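Fdc1 (Candida dubliniensis, PDB 4ZAD) is a prenylated-FMN-dependent decarboxylase that probably converts cinnamic, p-coumaric and ferulic acids reversibly into styrene and the corresponding vinylphenols. Local coordinates at residues P59-P64 and T141-P146; Q125-K130 and P265-M270; H131-E136 and N308-R313. All blocks are in the same frame, centred on the assembly; numbering follows the deposited sequence.

Contact 1 of 3, residues P59-P64 and T141-P146; sequences PENIDP and TKLPVP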
ATOM      1  N   PRO A  59     -42.092  -7.247  17.202  1.00 47.73           N
ATOM      2  CA  PRO A  59     -43.496  -6.863  17.371  1.00 47.99           C
ATOM      3  C   PRO A  59     -43.803  -6.012  18.598  1.00 47.95           C
ATOM      4  O   PRO A  59     -44.744  -5.221  18.538  1.00 47.81           O
ATOM      5  CB  PRO A  59     -44.225  -8.213  17.462  1.00 48.06           C
ATOM      6  CG  PRO A  59     -43.314  -9.168  16.785  1.00 48.12           C
ATOM      7  CD  PRO A  59     -41.955  -8.717  17.211  1.00 47.93           C
ATOM      8  N   GLU A  60     -43.016  -6.143  19.668  1.00 47.93           N
ATOM      9  CA  GLU A  60     -43.296  -5.419  20.926  1.00 48.63           C
ATOM     10  C   GLU A  60     -42.747  -3.966  20.946  1.00 48.41           C
ATOM     11  O   GLU A  60     -42.949  -3.237  21.929  1.00 48.65           O
ATOM     12  CB  GLU A  60     -42.836  -6.237  22.174  1.00 48.97           C
ATOM     13  CG  GLU A  60     -43.847  -7.346  22.676  1.00 50.80           C
ATOM     14  CD  GLU A  60     -43.158  -8.628  23.313  1.00 53.55           C
ATOM     15  OE1 GLU A  60     -42.622  -8.591  24.460  1.00 51.92           O
ATOM     16  OE2 GLU A  60     -43.184  -9.700  22.659  1.00 55.09           O
ATOM     17  N   ASN A  61     -42.077  -3.545  19.865  1.00 47.93           N
ATOM     18  CA  ASN A  61     -41.559  -2.165  19.726  1.00 47.59           C
ATOM     19  C   ASN A  61     -42.654  -1.123  19.913  1.00 47.34           C
ATOM     20  O   ASN A  61     -43.651  -1.138  19.198  1.00 47.92           O
ATOM     21  CB  ASN A  61     -40.939  -1.980  18.334  1.00 47.62           C
ATOM     22  CG  ASN A  61     -40.498  -0.548  18.057  1.00 47.11           C
ATOM     23  OD1 ASN A  61     -40.744   0.367  18.847  1.00 47.21           O
ATOM     24  ND2 ASN A  61     -39.840  -0.352  16.925  1.00 45.78           N
ATOM     25  N   ILE A  62     -42.435  -0.191  20.828  1.00 46.77           N
ATOM     26  CA  ILE A  62     -43.491   0.727  21.275  1.00 46.47           C
ATOM     27  C   ILE A  62     -44.019   1.783  20.258  1.00 45.99           C
ATOM     28  O   ILE A  62     -45.083   2.376  20.465  1.00 46.38           O
ATOM     29  CB  ILE A  62     -43.052   1.431  22.612  1.00 46.72           C
ATOM     30  CG1 ILE A  62     -44.287   1.895  23.403  1.00 47.10           C
ATOM     31  CG2 ILE A  62     -42.045   2.570  22.348  1.00 45.49           C
ATOM     32  CD1 ILE A  62     -43.983   2.332  24.817  1.00 47.94           C
ATOM     33  N   ASP A  63     -43.298   2.031  19.174  1.00 45.22           N
ATOM     34  CA  ASP A  63     -43.729   3.039  18.185  1.00 44.53           C
ATOM     35  C   ASP A  63     -42.939   2.800  16.901  1.00 44.70           C
ATOM     36  O   ASP A  63     -42.091   3.628  16.512  1.00 45.68           O
ATOM     37  CB  ASP A  63     -43.485   4.464  18.738  1.00 44.21           C
ATOM     38  CG  ASP A  63     -44.130   5.579  17.886  1.00 43.11           C
ATOM     39  OD1 ASP A  63     -44.873   5.288  16.909  1.00 42.50           O
ATOM     40  OD2 ASP A  63     -43.903   6.762  18.214  1.00 37.91           O
ATOM     41  N   PRO A  64     -43.173   1.655  16.254  1.00 44.12           N
ATOM     42  CA  PRO A  64     -42.383   1.259  15.105  1.00 44.38           C
ATOM     43  C   PRO A  64     -42.447   2.208  13.921  1.00 44.35           C
ATOM     44  O   PRO A  64     -41.525   2.229  13.108  1.00 44.47           O
ATOM     45  CB  PRO A  64     -42.990  -0.091  14.695  1.00 44.68           C
ATOM     46  CG  PRO A  64     -44.280  -0.203  15.403  1.00 44.29           C
ATOM     47  CD  PRO A  64     -44.134   0.613  16.637  1.00 44.64           C
ATOM     48  N   THR A 141     -34.361  -3.444  23.984  1.00 37.99           N
ATOM     49  CA  THR A 141     -34.389  -4.823  23.448  1.00 37.50           C
ATOM     50  C   THR A 141     -35.266  -4.929  22.193  1.00 36.99           C
ATOM     51  O   THR A 141     -34.968  -5.718  21.285  1.00 36.62           O
ATOM     52  CB  THR A 141     -34.879  -5.798  24.609  1.00 37.83           C
ATOM     53  OG1 THR A 141     -33.890  -5.808  25.642  1.00 37.25           O
ATOM     54  CG2 THR A 141     -35.174  -7.256  24.169  1.00 39.58           C
ATOM     55  N   LYS A 142     -36.320  -4.113  22.135  1.00 36.17           N
ATOM     56  CA  LYS A 142     -37.323  -4.209  21.072  1.00 36.23           C
ATOM     57  C   LYS A 142     -37.066  -3.330  19.847  1.00 35.24           C
ATOM     58  O   LYS A 142     -37.671  -3.542  18.782  1.00 34.80           O
ATOM     59  CB  LYS A 142     -38.723  -3.924  21.641  1.00 36.71           C
ATOM     60  CG  LYS A 142     -39.079  -4.777  22.896  1.00 37.78           C
ATOM     61  CD  LYS A 142     -39.005  -6.281  22.621  1.00 38.87           C
ATOM     62  CE  LYS A 142     -39.367  -7.113  23.842  1.00 40.28           C
ATOM     63  NZ  LYS A 142     -38.650  -8.431  23.936  1.00 41.12           N
ATOM     64  N   LEU A 143     -36.144  -2.380  19.979  1.00 34.35           N
ATOM     65  CA  LEU A 143     -35.763  -1.512  18.847  1.00 33.44           C
ATOM     66  C   LEU A 143     -34.894  -2.272  17.825  1.00 32.92           C
ATOM     67  O   LEU A 143     -34.229  -3.246  18.171  1.00 32.55           O
ATOM     68  CB  LEU A 143     -35.056  -0.258  19.370  1.00 33.06           C
ATOM     69  CG  LEU A 143     -35.896   0.606  20.329  1.00 31.01           C
ATOM     70  CD1 LEU A 143     -35.075   1.792  20.861  1.00 28.54           C
ATOM     71  CD2 LEU A 143     -37.135   1.067  19.626  1.00 27.98           C
ATOM     72  N   PRO A 144     -34.894  -1.830  16.562  1.00 32.67           N
ATOM     73  CA  PRO A 144     -34.112  -2.477  15.526  1.00 32.67           C
ATOM     74  C   PRO A 144     -32.658  -2.007  15.537  1.00 33.09           C
ATOM     75  O   PRO A 144     -32.196  -1.311  14.610  1.00 33.24           O
ATOM     76  CB  PRO A 144     -34.821  -2.048  14.261  1.00 32.47           C
ATOM     77  CG  PRO A 144     -35.310  -0.708  14.562  1.00 32.42           C
ATOM     78  CD  PRO A 144     -35.537  -0.619  16.041  1.00 33.03           C
ATOM     79  N   VAL A 145     -31.962  -2.424  16.593  1.00 32.84           N
ATOM     80  CA  VAL A 145     -30.557  -2.149  16.819  1.00 32.60           C
ATOM     81  C   VAL A 145     -29.835  -3.266  16.115  1.00 32.70           C
ATOM     82  O   VAL A 145     -30.169  -4.436  16.301  1.00 33.08           O
ATOM     83  CB  VAL A 145     -30.249  -2.142  18.342  1.00 32.48           C
ATOM     84  CG1 VAL A 145     -28.763  -1.960  18.636  1.00 31.78           C
ATOM     85  CG2 VAL A 145     -31.083  -1.063  19.028  1.00 31.89           C
ATOM     86  N   PRO A 146     -28.869  -2.923  15.274  1.00 32.98           N
ATOM     87  CA  PRO A 146     -28.209  -3.942  14.464  1.00 33.16           C
ATOM     88  C   PRO A 146     -27.185  -4.781  15.205  1.00 33.79           C
ATOM     89  O   PRO A 146     -26.571  -4.292  16.161  1.00 34.59           O
ATOM     90  CB  PRO A 146     -27.478  -3.123  13.400  1.00 32.91           C
ATOM     91  CG  PRO A 146     -27.288  -1.777  13.996  1.00 33.13           C
ATOM     92  CD  PRO A 146     -28.443  -1.556  14.918  1.00 33.08           C
TER

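Contact 2 of 3, residues Q125-K130 and P265-M270; sequences QSPHKK and PADCEM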
ATOM      1  N   GLN A 125     -38.585  24.726  19.187  1.00 40.23           N
ATOM      2  CA  GLN A 125     -37.710  24.814  18.026  1.00 40.13           C
ATOM      3  C   GLN A 125     -36.932  23.507  17.733  1.00 39.52           C
ATOM      4  O   GLN A 125     -36.168  23.452  16.777  1.00 39.72           O
ATOM      5  CB  GLN A 125     -36.794  26.034  18.135  1.00 40.38           C
ATOM      6  CG  GLN A 125     -37.546  27.380  18.036  1.00 41.14           C
ATOM      7  CD  GLN A 125     -36.587  28.551  17.844  1.00 44.12           C
ATOM      8  OE1 GLN A 125     -35.626  28.470  17.043  1.00 43.57           O
ATOM      9  NE2 GLN A 125     -36.818  29.644  18.602  1.00 44.06           N
ATOM     10  N   SER A 126     -37.145  22.465  18.537  1.00 38.75           N
ATOM     11  CA  SER A 126     -36.477  21.179  18.364  1.00 37.66           C
ATOM     12  C   SER A 126     -37.471  20.105  17.954  1.00 36.99           C
ATOM     13  O   SER A 126     -38.402  19.796  18.691  1.00 36.72           O
ATOM     14  CB  SER A 126     -35.805  20.743  19.681  1.00 38.09           C
ATOM     15  OG  SER A 126     -35.366  19.383  19.639  1.00 36.68           O
ATOM     16  N   PRO A 127     -37.262  19.506  16.780  1.00 36.03           N
ATOM     17  CA  PRO A 127     -38.083  18.382  16.360  1.00 35.10           C
ATOM     18  C   PRO A 127     -38.133  17.178  17.302  1.00 33.93           C
ATOM     19  O   PRO A 127     -39.158  16.536  17.381  1.00 34.08           O
ATOM     20  CB  PRO A 127     -37.447  17.973  15.028  1.00 35.51           C
ATOM     21  CG  PRO A 127     -36.851  19.225  14.485  1.00 35.73           C
ATOM     22  CD  PRO A 127     -36.460  20.056  15.674  1.00 35.90           C
ATOM     23  N   HIS A 128     -37.041  16.845  17.984  1.00 33.08           N
ATOM     24  CA  HIS A 128     -37.012  15.632  18.801  1.00 31.72           C
ATOM     25  C   HIS A 128     -37.817  15.796  20.086  1.00 31.72           C
ATOM     26  O   HIS A 128     -38.115  14.797  20.777  1.00 31.16           O
ATOM     27  CB  HIS A 128     -35.584  15.126  19.072  1.00 31.08           C
ATOM     28  CG  HIS A 128     -34.782  15.997  19.974  1.00 29.76           C
ATOM     29  ND1 HIS A 128     -34.957  16.012  21.337  1.00 26.78           N
ATOM     30  CD2 HIS A 128     -33.774  16.863  19.711  1.00 29.71           C
ATOM     31  CE1 HIS A 128     -34.103  16.869  21.873  1.00 28.15           C
ATOM     32  NE2 HIS A 128     -33.377  17.402  20.907  1.00 27.81           N
ATOM     33  N   LYS A 129     -38.201  17.039  20.399  1.00 31.26           N
ATOM     34  CA  LYS A 129     -39.078  17.265  21.546  1.00 31.05           C
ATOM     35  C   LYS A 129     -40.548  16.949  21.256  1.00 31.58           C
ATOM     36  O   LYS A 129     -41.365  17.102  22.145  1.00 32.04           O
ATOM     37  CB  LYS A 129     -38.959  18.691  22.064  1.00 30.42           C
ATOM     38  CG  LYS A 129     -37.662  19.035  22.784  1.00 29.60           C
ATOM     39  CD  LYS A 129     -37.268  18.034  23.859  1.00 27.99           C
ATOM     40  CE  LYS A 129     -36.260  18.612  24.823  1.00 26.99           C
ATOM     41  NZ  LYS A 129     -36.007  17.800  26.043  1.00 25.81           N
ATOM     42  N   LYS A 130     -40.903  16.494  20.053  1.00 31.64           N
ATOM     43  CA  LYS A 130     -42.302  16.182  19.783  1.00 32.49           C
ATOM     44  C   LYS A 130     -42.832  14.917  20.549  1.00 33.06           C
ATOM     45  O   LYS A 130     -43.974  14.919  21.019  1.00 32.34           O
ATOM     46  CB  LYS A 130     -42.552  16.083  18.270  1.00 32.40           C
ATOM     47  CG  LYS A 130     -44.025  15.764  17.878  1.00 33.20           C
ATOM     48  CD  LYS A 130     -44.191  15.447  16.390  1.00 32.08           C
ATOM     49  CE  LYS A 130     -45.602  15.750  15.887  1.00 31.71           C
ATOM     50  NZ  LYS A 130     -45.683  15.697  14.381  1.00 30.05           N
ATOM     51  N   PRO A 265     -28.383  19.374  21.151  1.00 26.87           N
ATOM     52  CA  PRO A 265     -28.766  20.160  19.978  1.00 26.34           C
ATOM     53  C   PRO A 265     -30.266  20.104  19.677  1.00 26.36           C
ATOM     54  O   PRO A 265     -30.872  19.042  19.746  1.00 26.17           O
ATOM     55  CB  PRO A 265     -27.969  19.520  18.834  1.00 26.73           C
ATOM     56  CG  PRO A 265     -26.912  18.659  19.460  1.00 26.53           C
ATOM     57  CD  PRO A 265     -27.419  18.296  20.830  1.00 26.75           C
ATOM     58  N   ALA A 266     -30.852  21.254  19.348  1.00 26.63           N
ATOM     59  CA  ALA A 266     -32.251  21.343  18.910  1.00 27.15           C
ATOM     60  C   ALA A 266     -32.601  20.333  17.833  1.00 27.74           C
ATOM     61  O   ALA A 266     -33.664  19.733  17.884  1.00 27.99           O
ATOM     62  CB  ALA A 266     -32.563  22.751  18.411  1.00 27.11           C
ATOM     63  N   ASP A 267     -31.711  20.144  16.866  1.00 28.97           N
ATOM     64  CA  ASP A 267     -31.966  19.228  15.743  1.00 30.61           C
ATOM     65  C   ASP A 267     -31.232  17.912  15.933  1.00 30.61           C
ATOM     66  O   ASP A 267     -30.071  17.745  15.521  1.00 31.00           O
ATOM     67  CB  ASP A 267     -31.563  19.859  14.397  1.00 31.21           C
ATOM     68  CG  ASP A 267     -32.353  21.126  14.080  1.00 33.45           C
ATOM     69  OD1 ASP A 267     -33.524  20.989  13.649  1.00 35.99           O
ATOM     70  OD2 ASP A 267     -31.793  22.241  14.261  1.00 35.89           O
ATOM     71  N   CYS A 268     -31.906  16.986  16.594  1.00 30.15           N
ATOM     72  CA  CYS A 268     -31.428  15.619  16.665  1.00 29.85           C
ATOM     73  C   CYS A 268     -32.581  14.781  16.172  1.00 30.35           C
ATOM     74  O   CYS A 268     -33.702  15.290  16.052  1.00 30.69           O
ATOM     75  CB  CYS A 268     -31.054  15.214  18.085  1.00 29.47           C
ATOM     76  SG  CYS A 268     -29.784  16.182  18.834  1.00 26.99           S
ATOM     77  N   GLU A 269     -32.317  13.517  15.875  1.00 30.36           N
ATOM     78  CA  GLU A 269     -33.404  12.589  15.581  1.00 30.74           C
ATOM     79  C   GLU A 269     -33.922  11.986  16.878  1.00 30.74           C
ATOM     80  O   GLU A 269     -35.138  11.852  17.050  1.00 30.82           O
ATOM     81  CB  GLU A 269     -32.956  11.498  14.610  1.00 30.72           C
ATOM     82  CG  GLU A 269     -32.488  12.031  13.281  1.00 32.25           C
ATOM     83  CD  GLU A 269     -33.652  12.404  12.354  1.00 35.88           C
ATOM     84  OE1 GLU A 269     -34.533  11.546  12.086  1.00 38.56           O
ATOM     85  OE2 GLU A 269     -33.687  13.550  11.870  1.00 37.56           O
ATOM     86  N   MET A 270     -33.004  11.625  17.783  1.00 30.56           N
ATOM     87  CA  MET A 270     -33.365  11.001  19.049  1.00 30.43           C
ATOM     88  C   MET A 270     -32.335  11.365  20.082  1.00 30.49           C
ATOM     89  O   MET A 270     -31.110  11.327  19.778  1.00 30.08           O
ATOM     90  CB  MET A 270     -33.362   9.460  18.975  1.00 31.24           C
ATOM     91  CG  MET A 270     -34.427   8.808  18.128  1.00 31.68           C
ATOM     92  SD  MET A 270     -34.171   7.048  17.943  1.00 31.60           S
ATOM     93  CE  MET A 270     -32.849   7.070  16.743  1.00 34.95           C
TER

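Contact 3 of 3, residues H131-E136 and N308-R313; sequences HHLTKE and NHISYR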
ATOM      1  N   HIS A 131     -42.017  13.860  20.653  1.00 33.71           N
ATOM      2  CA  HIS A 131     -42.403  12.622  21.347  1.00 34.23           C
ATOM      3  C   HIS A 131     -41.448  12.260  22.473  1.00 34.75           C
ATOM      4  O   HIS A 131     -40.240  12.444  22.373  1.00 33.54           O
ATOM      5  CB  HIS A 131     -42.456  11.409  20.402  1.00 34.55           C
ATOM      6  CG  HIS A 131     -43.401  11.555  19.251  1.00 36.63           C
ATOM      7  ND1 HIS A 131     -42.974  11.848  17.974  1.00 37.71           N
ATOM      8  CD2 HIS A 131     -44.751  11.436  19.181  1.00 38.46           C
ATOM      9  CE1 HIS A 131     -44.022  11.930  17.173  1.00 38.26           C
ATOM     10  NE2 HIS A 131     -45.111  11.679  17.878  1.00 37.83           N
ATOM     11  N   HIS A 132     -42.020  11.662  23.522  1.00 36.15           N
ATOM     12  CA  HIS A 132     -41.308  11.309  24.755  1.00 36.64           C
ATOM     13  C   HIS A 132     -41.621   9.891  25.201  1.00 37.37           C
ATOM     14  O   HIS A 132     -42.736   9.422  25.019  1.00 37.71           O
ATOM     15  CB  HIS A 132     -41.702  12.280  25.860  1.00 36.03           C
ATOM     16  CG  HIS A 132     -41.180  13.661  25.641  1.00 36.16           C
ATOM     17  ND1 HIS A 132     -41.828  14.586  24.855  1.00 36.99           N
ATOM     18  CD2 HIS A 132     -40.049  14.264  26.069  1.00 36.30           C
ATOM     19  CE1 HIS A 132     -41.132  15.710  24.828  1.00 37.30           C
ATOM     20  NE2 HIS A 132     -40.051  15.546  25.570  1.00 37.16           N
ATOM     21  N   LEU A 133     -40.620   9.223  25.770  1.00 37.97           N
ATOM     22  CA  LEU A 133     -40.792   7.959  26.452  1.00 38.84           C
ATOM     23  C   LEU A 133     -40.184   8.075  27.857  1.00 39.99           C
ATOM     24  O   LEU A 133     -39.062   8.595  28.000  1.00 40.25           O
ATOM     25  CB  LEU A 133     -40.100   6.840  25.687  1.00 39.05           C
ATOM     26  CG  LEU A 133     -40.676   6.357  24.348  1.00 39.53           C
ATOM     27  CD1 LEU A 133     -39.619   5.546  23.592  1.00 40.01           C
ATOM     28  CD2 LEU A 133     -41.908   5.512  24.572  1.00 38.78           C
ATOM     29  N   THR A 134     -40.925   7.619  28.885  1.00 40.51           N
ATOM     30  CA  THR A 134     -40.414   7.588  30.253  1.00 41.04           C
ATOM     31  C   THR A 134     -39.674   6.288  30.420  1.00 41.17           C
ATOM     32  O   THR A 134     -39.779   5.403  29.574  1.00 41.49           O
ATOM     33  CB  THR A 134     -41.529   7.600  31.310  1.00 41.64           C
ATOM     34  OG1 THR A 134     -42.306   6.386  31.201  1.00 43.12           O
ATOM     35  CG2 THR A 134     -42.423   8.855  31.185  1.00 41.17           C
ATOM     36  N   LYS A 135     -38.954   6.165  31.528  1.00 41.30           N
ATOM     37  CA  LYS A 135     -38.187   4.960  31.860  1.00 41.43           C
ATOM     38  C   LYS A 135     -39.019   3.676  31.791  1.00 41.40           C
ATOM     39  O   LYS A 135     -38.519   2.631  31.355  1.00 41.53           O
ATOM     40  CB  LYS A 135     -37.618   5.093  33.271  1.00 41.56           C
ATOM     41  CG  LYS A 135     -36.709   3.950  33.710  1.00 42.91           C
ATOM     42  CD  LYS A 135     -36.175   4.178  35.124  1.00 44.55           C
ATOM     43  CE  LYS A 135     -35.207   3.071  35.565  1.00 45.71           C
ATOM     44  NZ  LYS A 135     -34.344   3.518  36.712  1.00 45.45           N
ATOM     45  N   GLU A 136     -40.272   3.758  32.248  1.00 41.26           N
ATOM     46  CA  GLU A 136     -41.174   2.606  32.300  1.00 40.84           C
ATOM     47  C   GLU A 136     -41.462   2.116  30.873  1.00 40.48           C
ATOM     48  O   GLU A 136     -41.419   0.933  30.595  1.00 40.00           O
ATOM     49  CB  GLU A 136     -42.479   2.975  33.045  1.00 40.83           C
ATOM     50  N   ASN A 308     -32.989   6.870  31.396  1.00 31.51           N
ATOM     51  CA  ASN A 308     -34.255   7.182  32.049  1.00 32.06           C
ATOM     52  C   ASN A 308     -35.279   7.826  31.112  1.00 32.31           C
ATOM     53  O   ASN A 308     -36.443   7.890  31.441  1.00 33.41           O
ATOM     54  CB  ASN A 308     -34.064   8.178  33.229  1.00 32.61           C
ATOM     55  CG  ASN A 308     -33.086   7.689  34.341  1.00 33.48           C
ATOM     56  OD1 ASN A 308     -32.451   8.539  35.013  1.00 34.01           O
ATOM     57  ND2 ASN A 308     -32.971   6.358  34.549  1.00 30.50           N
ATOM     58  N   HIS A 309     -34.866   8.356  29.972  1.00 32.26           N
ATOM     59  CA  HIS A 309     -35.769   9.137  29.125  1.00 32.32           C
ATOM     60  C   HIS A 309     -35.337   8.996  27.690  1.00 31.98           C
ATOM     61  O   HIS A 309     -34.219   8.586  27.443  1.00 32.41           O
ATOM     62  CB  HIS A 309     -35.766  10.629  29.523  1.00 32.27           C
ATOM     63  CG  HIS A 309     -36.920  11.405  28.970  1.00 33.02           C
ATOM     64  ND1 HIS A 309     -38.189  11.353  29.515  1.00 33.77           N
ATOM     65  CD2 HIS A 309     -37.003  12.240  27.906  1.00 34.95           C
ATOM     66  CE1 HIS A 309     -38.993  12.145  28.824  1.00 34.97           C
ATOM     67  NE2 HIS A 309     -38.298  12.693  27.840  1.00 33.81           N
ATOM     68  N   ILE A 310     -36.241   9.291  26.760  1.00 31.58           N
ATOM     69  CA  ILE A 310     -35.933   9.342  25.339  1.00 31.44           C
ATOM     70  C   ILE A 310     -36.922  10.304  24.707  1.00 31.86           C
ATOM     71  O   ILE A 310     -38.133  10.257  24.975  1.00 31.28           O
ATOM     72  CB  ILE A 310     -36.092   7.992  24.612  1.00 31.78           C
ATOM     73  CG1 ILE A 310     -35.046   6.972  25.063  1.00 31.58           C
ATOM     74  CG2 ILE A 310     -36.014   8.171  23.055  1.00 30.28           C
ATOM     75  CD1 ILE A 310     -35.297   5.566  24.473  1.00 33.05           C
ATOM     76  N   SER A 311     -36.397  11.196  23.882  1.00 31.66           N
ATOM     77  CA  SER A 311     -37.217  12.100  23.105  1.00 31.28           C
ATOM     78  C   SER A 311     -36.831  11.804  21.660  1.00 31.64           C
ATOM     79  O   SER A 311     -35.698  11.452  21.405  1.00 30.91           O
ATOM     80  CB  SER A 311     -36.959  13.559  23.523  1.00 31.06           C
ATOM     81  OG  SER A 311     -35.660  14.011  23.159  1.00 30.87           O
ATOM     82  N   TYR A 312     -37.784  11.889  20.735  1.00 32.81           N
ATOM     83  CA  TYR A 312     -37.528  11.553  19.328  1.00 34.15           C
ATOM     84  C   TYR A 312     -38.562  12.163  18.390  1.00 34.38           C
ATOM     85  O   TYR A 312     -39.717  12.357  18.756  1.00 34.58           O
ATOM     86  CB  TYR A 312     -37.494  10.038  19.127  1.00 34.54           C
ATOM     87  CG  TYR A 312     -38.801   9.367  19.435  1.00 36.67           C
ATOM     88  CD1 TYR A 312     -39.120   8.989  20.726  1.00 37.10           C
ATOM     89  CD2 TYR A 312     -39.724   9.111  18.440  1.00 39.21           C
ATOM     90  CE1 TYR A 312     -40.322   8.384  21.017  1.00 38.00           C
ATOM     91  CE2 TYR A 312     -40.952   8.492  18.734  1.00 38.99           C
ATOM     92  CZ  TYR A 312     -41.229   8.146  20.019  1.00 36.75           C
ATOM     93  OH  TYR A 312     -42.398   7.542  20.320  1.00 36.39           O
ATOM     94  N   ARG A 313     -38.131  12.470  17.174  1.00 34.52           N
ATOM     95  CA  ARG A 313     -38.993  13.136  16.210  1.00 34.91           C
ATOM     96  C   ARG A 313     -39.811  12.126  15.421  1.00 35.24           C
ATOM     97  O   ARG A 313     -39.642  10.936  15.576  1.00 34.76           O
ATOM     98  CB  ARG A 313     -38.154  13.982  15.264  1.00 34.80           C
ATOM     99  CG  ARG A 313     -37.338  13.182  14.263  1.00 34.37           C
ATOM    100  CD  ARG A 313     -36.394  14.071  13.455  1.00 33.72           C
ATOM    101  NE  ARG A 313     -37.066  15.226  12.856  1.00 31.86           N
ATOM    102  CZ  ARG A 313     -36.430  16.259  12.336  1.00 29.66           C
ATOM    103  NH1 ARG A 313     -35.116  16.304  12.344  1.00 30.44           N
ATOM    104  NH2 ARG A 313     -37.100  17.264  11.827  1.00 29.26           N
TER

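Contact 1 of 3, residues P59-P64 and T141-P146
Asn61 meets Lys142 and Leu143 where two loops pack together, and it does so from within an Asx turn. Its OD1 accepts the backbone N of Asp63 at 3.1 Å. The N-H points almost straight at the oxygen, although the donor stands above the carbonyl plane of the amide. Having CG anti to the backbone N (chi1 175°) puts OD1 where Asp63 N can meet it, while CB faces the partner loop. Asparagine suits the place because its two ends do different work: while OD1 closes the turn, ND2 donates to Leu67 O and Gln57 OE1, so the rotation of the amide is fixed from both ends. Leu143 crosses this side chain at about a right angle, its CD2 methyl resting 3.8 Å from Asn61 OD1, an apolar lid on a buried polar group. Nearer the backbone, Asn61 CB lies 3.6 Å from Lys142 O. Just beyond Leu143, Pro144 is the centre of an inverse gamma turn, with a weak bond from Val145 N to Leu143 O.

The loop 59-64 belongs to the N-terminal family region of UbiD enzymes and the loop 141-146 to the Rift-related region, so the contact joins these two parts of the subunit.

Lys142 supplies much of the remaining packing. Its CB sits 3.8 Å from Asn61 CA, and a bend at chi2 (-58°) then turns the chain to run alongside Glu60, both side chains pointing the same way. A long aliphatic stem is useful here, since Lys142 CD touches Glu60 CB at 3.9 Å before the charged ends are reached. The opposite charges would attract, but Lys142 NZ stays 4.0 Å from Glu60 OE1, too far for a salt bridge; Lys142 CE is nearer to that oxygen, at 3.6 Å.

Contact 2 of 3, residues Q125-K130 and P265-M270
Ser126 OG stands over one face of the His128 ring, toward its rim, while the two side chains address successive backbone carbonyls, those of Ala266 and Pro265. The His128 NE2 donates to Pro265 O at 3.2 Å. The acceptor lies close to the imidazole plane, yet the bond is bent, with an N-H...O angle of 138°. Ser126 OG is directed at Ala266 O, but their separation of 2.5 Å is so short that its exact value is doubtful.

Histidine fits because its two nitrogens serve different partners: the ring is gripped at ND1 by Ser311 OG and at NE2 by Pro265 O, and together they fix its rotation. Its CG sits between the backbone N and the carbonyl carbon (chi1 69°), bringing CD2 to 3.6 Å from Cys268 CB. His128 belongs to a 3-10 turn, 127-129, laid against the connection between strands 263-265 and 270-277; a classic beta bulge at Glu269 and Met270, opposite Phe220, begins the second strand. The side chain of Pro265 lies about 4 Å from that of Trp175, which binds the prenylated FMN. Next to His128 the Pro127 ring, rigid and compact, slips past the carboxylate of Asp267, its CD 3.7 Å from Asp267 OD1.

Contact 3 of 3, residues H131-E136 and N308-R313
His131 lays its CB over one face of the Tyr312 ring, 3.7 Å from the ring centroid and only 17° off the normal, a CH-pi contact. The imidazole continues beyond, nearly parallel to the phenol but displaced, so that little of one ring lies over the other. A chi1 of 63° tucks Tyr312 CG over its own backbone and turns the ring toward the neighbouring strand. There Leu133 CD1 also meets it, 3.9 Å from Tyr312 CE1, while Leu133 CB packs against Ile310 CB. Tyrosine suits this face of the sheet because its flat phenol offers one broad surface to His131 CB and still has a ring carbon, CE1, for the leucine methyl.

On the face of His132 and Ser311 two imidazoles meet. Those of His132 and His309 approach by their edges with planes at 52°; His132 CD2 comes to 2.9 Å from His309 NE2, a distance short enough to be doubtful. Leu133 O stands over one face of the His309 ring. Past the paired residues, the extended Lys135 runs beside Asn308, its NZ 3.8 Å from Asn308 ND2.

These side chains are set in register by antiparallel pairing of strand 131-134 with the end of strand 300-312. Leu133 N donates to Ile310 O at 2.8 Å and Ile310 N returns a bond to Leu133 O; Tyr312 N likewise donates to His131 O at 3.0 Å. Tyr312 O receives two weak bonds, from His131 N and His131 ND1.

Farther out, strand 270-277 flanks the other side of 308-312, with a backbone link from Ser311 to Val271, and a classic beta bulge sets Asn308 and His309 both opposite Glu273. At the far end of its ring, Tyr312 OH is hydrogen-bonded to Asp63 OD2.

The three contacts lie on one side of the chain's centre. Contacts 2 and 3 have centres 12 Å apart, contacts 1 and 3 14 Å, and contacts 1 and 2 20 Å, with contact 3 touching both others. Along the chain the first segments come in the order 1, 2, 3, but 131-136 is followed by 141-146, then 265-270 and 308-313, so every pair of contacts interleaves. Contacts 2 and 3 share the Rift-related region, joined by the Glu269–Arg313 salt bridge and by Met270 packing on Tyr312. Of the six segments only 59-64 comes from the N-terminal region; it meets 141-146 and, through Ile62, touches Leu133 on strand 131-134, which pairs with 300-312 in the antiparallel sheet.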